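Local coordinates for protein possible membrane-associated serine protease (Mycobacterium tuberculosis, PDB 3K6Y) that is a serine endopeptidase, represented by its trypsin-like protease domain, that is probably required for bacterial resistance to acid and oxidative stress, at residues Ile153-Pro158 / Arg169-Ile174. Residues are numbered along the deposited sequence; the frame is centred on the assembly and turned at random.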
ATOM      1  N   ILE A 153      11.769  25.126  -1.813  1.00 22.20           N
ATOM      2  CA  ILE A 153      12.978  24.286  -1.758  1.00 22.78           C
ATOM      3  C   ILE A 153      12.702  22.923  -2.389  1.00 21.87           C
ATOM      4  O   ILE A 153      11.547  22.530  -2.513  1.00 20.93           O
ATOM      5  CB  ILE A 153      13.485  24.057  -0.298  1.00 23.32           C
ATOM      6  CG1 ILE A 153      12.439  23.341   0.564  1.00 24.68           C
ATOM      7  CG2 ILE A 153      13.919  25.369   0.348  1.00 24.97           C
ATOM      8  CD1 ILE A 153      12.994  22.677   1.826  1.00 25.01           C
ATOM      9  N   ARG A 154      13.754  22.203  -2.767  1.00 21.94           N
ATOM     10  CA  ARG A 154      13.656  20.802  -3.165  1.00 22.46           C
ATOM     11  C   ARG A 154      14.059  19.966  -1.967  1.00 22.03           C
ATOM     12  O   ARG A 154      15.226  19.973  -1.547  1.00 22.81           O
ATOM     13  CB  ARG A 154      14.579  20.491  -4.351  1.00 23.77           C
ATOM     14  CG  ARG A 154      14.066  20.956  -5.700  1.00 26.14           C
ATOM     15  CD  ARG A 154      14.309  19.899  -6.790  1.00 33.58           C
ATOM     16  NE  ARG A 154      13.358  18.793  -6.671  1.00 26.33           N
ATOM     17  CZ  ARG A 154      12.285  18.621  -7.443  1.00 42.17           C
ATOM     18  NH1 ARG A 154      12.017  19.471  -8.432  1.00 26.95           N
ATOM     19  NH2 ARG A 154      11.483  17.589  -7.228  1.00 27.00           N
ATOM     20  N   LEU A 155      13.091  19.246  -1.412  1.00 20.78           N
ATOM     21  CA  LEU A 155      13.244  18.510  -0.175  1.00 20.60           C
ATOM     22  C   LEU A 155      13.441  17.038  -0.496  1.00 20.29           C
ATOM     23  O   LEU A 155      12.607  16.442  -1.186  1.00 19.79           O
ATOM     24  CB  LEU A 155      11.975  18.664   0.678  1.00 21.44           C
ATOM     25  CG  LEU A 155      11.953  18.005   2.061  1.00 22.81           C
ATOM     26  CD1 LEU A 155      12.883  18.738   3.036  1.00 24.47           C
ATOM     27  CD2 LEU A 155      10.538  17.918   2.626  1.00 22.44           C
ATOM     28  N   SER A 156      14.510  16.441   0.023  1.00 20.25           N
ATOM     29  CA  SER A 156      14.755  15.008  -0.126  1.00 21.15           C
ATOM     30  C   SER A 156      14.552  14.310   1.190  1.00 20.80           C
ATOM     31  O   SER A 156      14.956  14.818   2.238  1.00 22.09           O
ATOM     32  CB  SER A 156      16.194  14.765  -0.597  1.00 21.91           C
ATOM     33  OG  SER A 156      16.310  15.043  -1.973  1.00 26.25           O
ATOM     34  N   GLY A 157      13.943  13.131   1.154  1.00 19.62           N
ATOM     35  CA  GLY A 157      13.770  12.370   2.375  1.00 19.36           C
ATOM     36  C   GLY A 157      12.971  11.106   2.110  1.00 18.69           C
ATOM     37  O   GLY A 157      12.643  10.806   0.950  1.00 18.25           O
ATOM     38  N   PRO A 158      12.623  10.372   3.176  1.00 19.11           N
ATOM     39  CA  PRO A 158      11.888   9.110   2.983  1.00 19.44           C
ATOM     40  C   PRO A 158      10.447   9.379   2.560  1.00 17.87           C
ATOM     41  O   PRO A 158       9.881  10.444   2.878  1.00 18.74           O
ATOM     42  CB  PRO A 158      11.885   8.501   4.385  1.00 20.25           C
ATOM     43  CG  PRO A 158      11.961   9.715   5.314  1.00 22.55           C
ATOM     44  CD  PRO A 158      12.856  10.685   4.602  1.00 20.74           C
ATOM     45  N   ARG A 169      11.022  16.245  -3.591  1.00 15.99           N
ATOM     46  CA  ARG A 169       9.770  16.954  -3.893  1.00 15.52           C
ATOM     47  C   ARG A 169       9.967  18.450  -3.766  1.00 15.10           C
ATOM     48  O   ARG A 169      10.763  18.922  -2.940  1.00 16.22           O
ATOM     49  CB  ARG A 169       8.703  16.538  -2.892  1.00 15.38           C
ATOM     50  CG  ARG A 169       8.391  15.069  -2.961  1.00 14.56           C
ATOM     51  CD  ARG A 169       7.370  14.652  -1.945  1.00 15.03           C
ATOM     52  NE  ARG A 169       7.907  14.672  -0.591  1.00 15.50           N
ATOM     53  CZ  ARG A 169       7.198  14.395   0.496  1.00 13.87           C
ATOM     54  NH1 ARG A 169       5.902  14.122   0.389  1.00 15.48           N
ATOM     55  NH2 ARG A 169       7.768  14.415   1.693  1.00 16.81           N
ATOM     56  N   ASP A 170       9.230  19.203  -4.572  1.00 15.32           N
ATOM     57  CA  ASP A 170       9.173  20.660  -4.401  1.00 15.77           C
ATOM     58  C   ASP A 170       8.202  21.001  -3.275  1.00 15.03           C
ATOM     59  O   ASP A 170       7.031  20.607  -3.306  1.00 14.72           O
ATOM     60  CB  ASP A 170       8.704  21.348  -5.690  1.00 17.01           C
ATOM     61  CG  ASP A 170       9.704  21.240  -6.827  1.00 21.54           C
ATOM     62  OD1 ASP A 170      10.917  21.167  -6.572  1.00 25.31           O
ATOM     63  OD2 ASP A 170       9.267  21.258  -7.992  1.00 27.30           O
ATOM     64  N   VAL A 171       8.694  21.749  -2.297  1.00 14.99           N
ATOM     65  CA  VAL A 171       7.944  22.146  -1.128  1.00 15.57           C
ATOM     66  C   VAL A 171       8.117  23.622  -0.850  1.00 15.92           C
ATOM     67  O   VAL A 171       9.122  24.218  -1.276  1.00 17.64           O
ATOM     68  CB  VAL A 171       8.299  21.293   0.120  1.00 16.18           C
ATOM     69  CG1 VAL A 171       8.155  19.803  -0.202  1.00 16.68           C
ATOM     70  CG2 VAL A 171       9.669  21.627   0.650  1.00 19.36           C
ATOM     71  N   TYR A 172       7.156  24.207  -0.147  1.00 15.67           N
ATOM     72  CA  TYR A 172       7.418  25.446   0.559  1.00 15.61           C
ATOM     73  C   TYR A 172       7.701  25.137   2.008  1.00 15.87           C
ATOM     74  O   TYR A 172       7.027  24.300   2.629  1.00 16.13           O
ATOM     75  CB  TYR A 172       6.215  26.386   0.539  1.00 16.48           C
ATOM     76  CG  TYR A 172       5.802  26.896  -0.811  1.00 16.35           C
ATOM     77  CD1 TYR A 172       6.578  27.838  -1.499  1.00 18.24           C
ATOM     78  CD2 TYR A 172       4.600  26.489  -1.382  1.00 16.96           C
ATOM     79  CE1 TYR A 172       6.178  28.331  -2.732  1.00 18.45           C
ATOM     80  CE2 TYR A 172       4.197  26.972  -2.627  1.00 16.51           C
ATOM     81  CZ  TYR A 172       4.985  27.895  -3.287  1.00 18.71           C
ATOM     82  OH  TYR A 172       4.598  28.387  -4.504  1.00 19.92           O
ATOM     83  N   THR A 173       8.686  25.842   2.562  1.00 16.60           N
ATOM     84  CA  THR A 173       8.729  26.007   4.001  1.00 16.74           C
ATOM     85  C   THR A 173       7.975  27.269   4.362  1.00 16.15           C
ATOM     86  O   THR A 173       8.069  28.269   3.643  1.00 16.71           O
ATOM     87  CB  THR A 173      10.161  26.075   4.523  1.00 17.86           C
ATOM     88  OG1 THR A 173      10.867  27.090   3.806  1.00 18.18           O
ATOM     89  CG2 THR A 173      10.850  24.733   4.308  1.00 18.93           C
ATOM     90  N   ILE A 174       7.220  27.221   5.455  1.00 15.37           N
ATOM     91  CA  ILE A 174       6.416  28.353   5.890  1.00 15.53           C
ATOM     92  C   ILE A 174       6.711  28.596   7.363  1.00 15.57           C
ATOM     93  O   ILE A 174       7.139  27.680   8.089  1.00 16.13           O
ATOM     94  CB  ILE A 174       4.892  28.133   5.644  1.00 15.58           C
ATOM     95  CG1 ILE A 174       4.360  26.956   6.473  1.00 15.99           C
ATOM     96  CG2 ILE A 174       4.616  27.977   4.153  1.00 17.12           C
ATOM     97  CD1 ILE A 174       2.860  26.773   6.345  1.00 14.36           C
TER
HETATM   98  O   HOH W   1      10.658  14.930   0.013  1.00 20.35           O
HETATM   99  O   HOH W   2      10.597  13.303   2.345  1.00 24.32           O
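The carbonyl oxygen of Leu155 is gripped twice. Arg169 N donates to Leu155 O at 2.9 Å, tilted 23° from the carbonyl plane. Water 1 also donates to Leu155 O, at 2.7 Å. The same water accepts from Arg169 NE at 2.8 Å, lying in plane at the guanidinium edge, and so ties this side chain back to the partner strand. Arg169 NH1 bonds to Val103 O, and the side chain touches the predicted active-site residue Asp104. Leu155 N returns a bond to Arg169 O. Ile153 and Val171 form the next hydrogen-bonded pair, with two nearly straight N-H...O bonds. This is an antiparallel beta hairpin of strands 143-157 and 167-175 in the second six-stranded barrel of the chymotrypsin-like fold. Between these pairs lies the non-hydrogen-bonded pair Arg154 and Asp170. Their charged ends meet on the sheet face opposite Leu155 and Val171, with Arg154 NH1 2.7 Å from Asp170 OD1. The arginine chain bends at chi2 and chi3, which brings one guanidinium face over OD1. The two planes are 60° apart, and no N-H points at the oxygen. On the other face, Ile153 CG1 presses on Val171 CG2 at a tight 3.3 Å. Leu155 CB touches Val171 CG2 at 3.8 Å. Phe199 of strand 194-201 packs against Leu155, Arg169 and Val171.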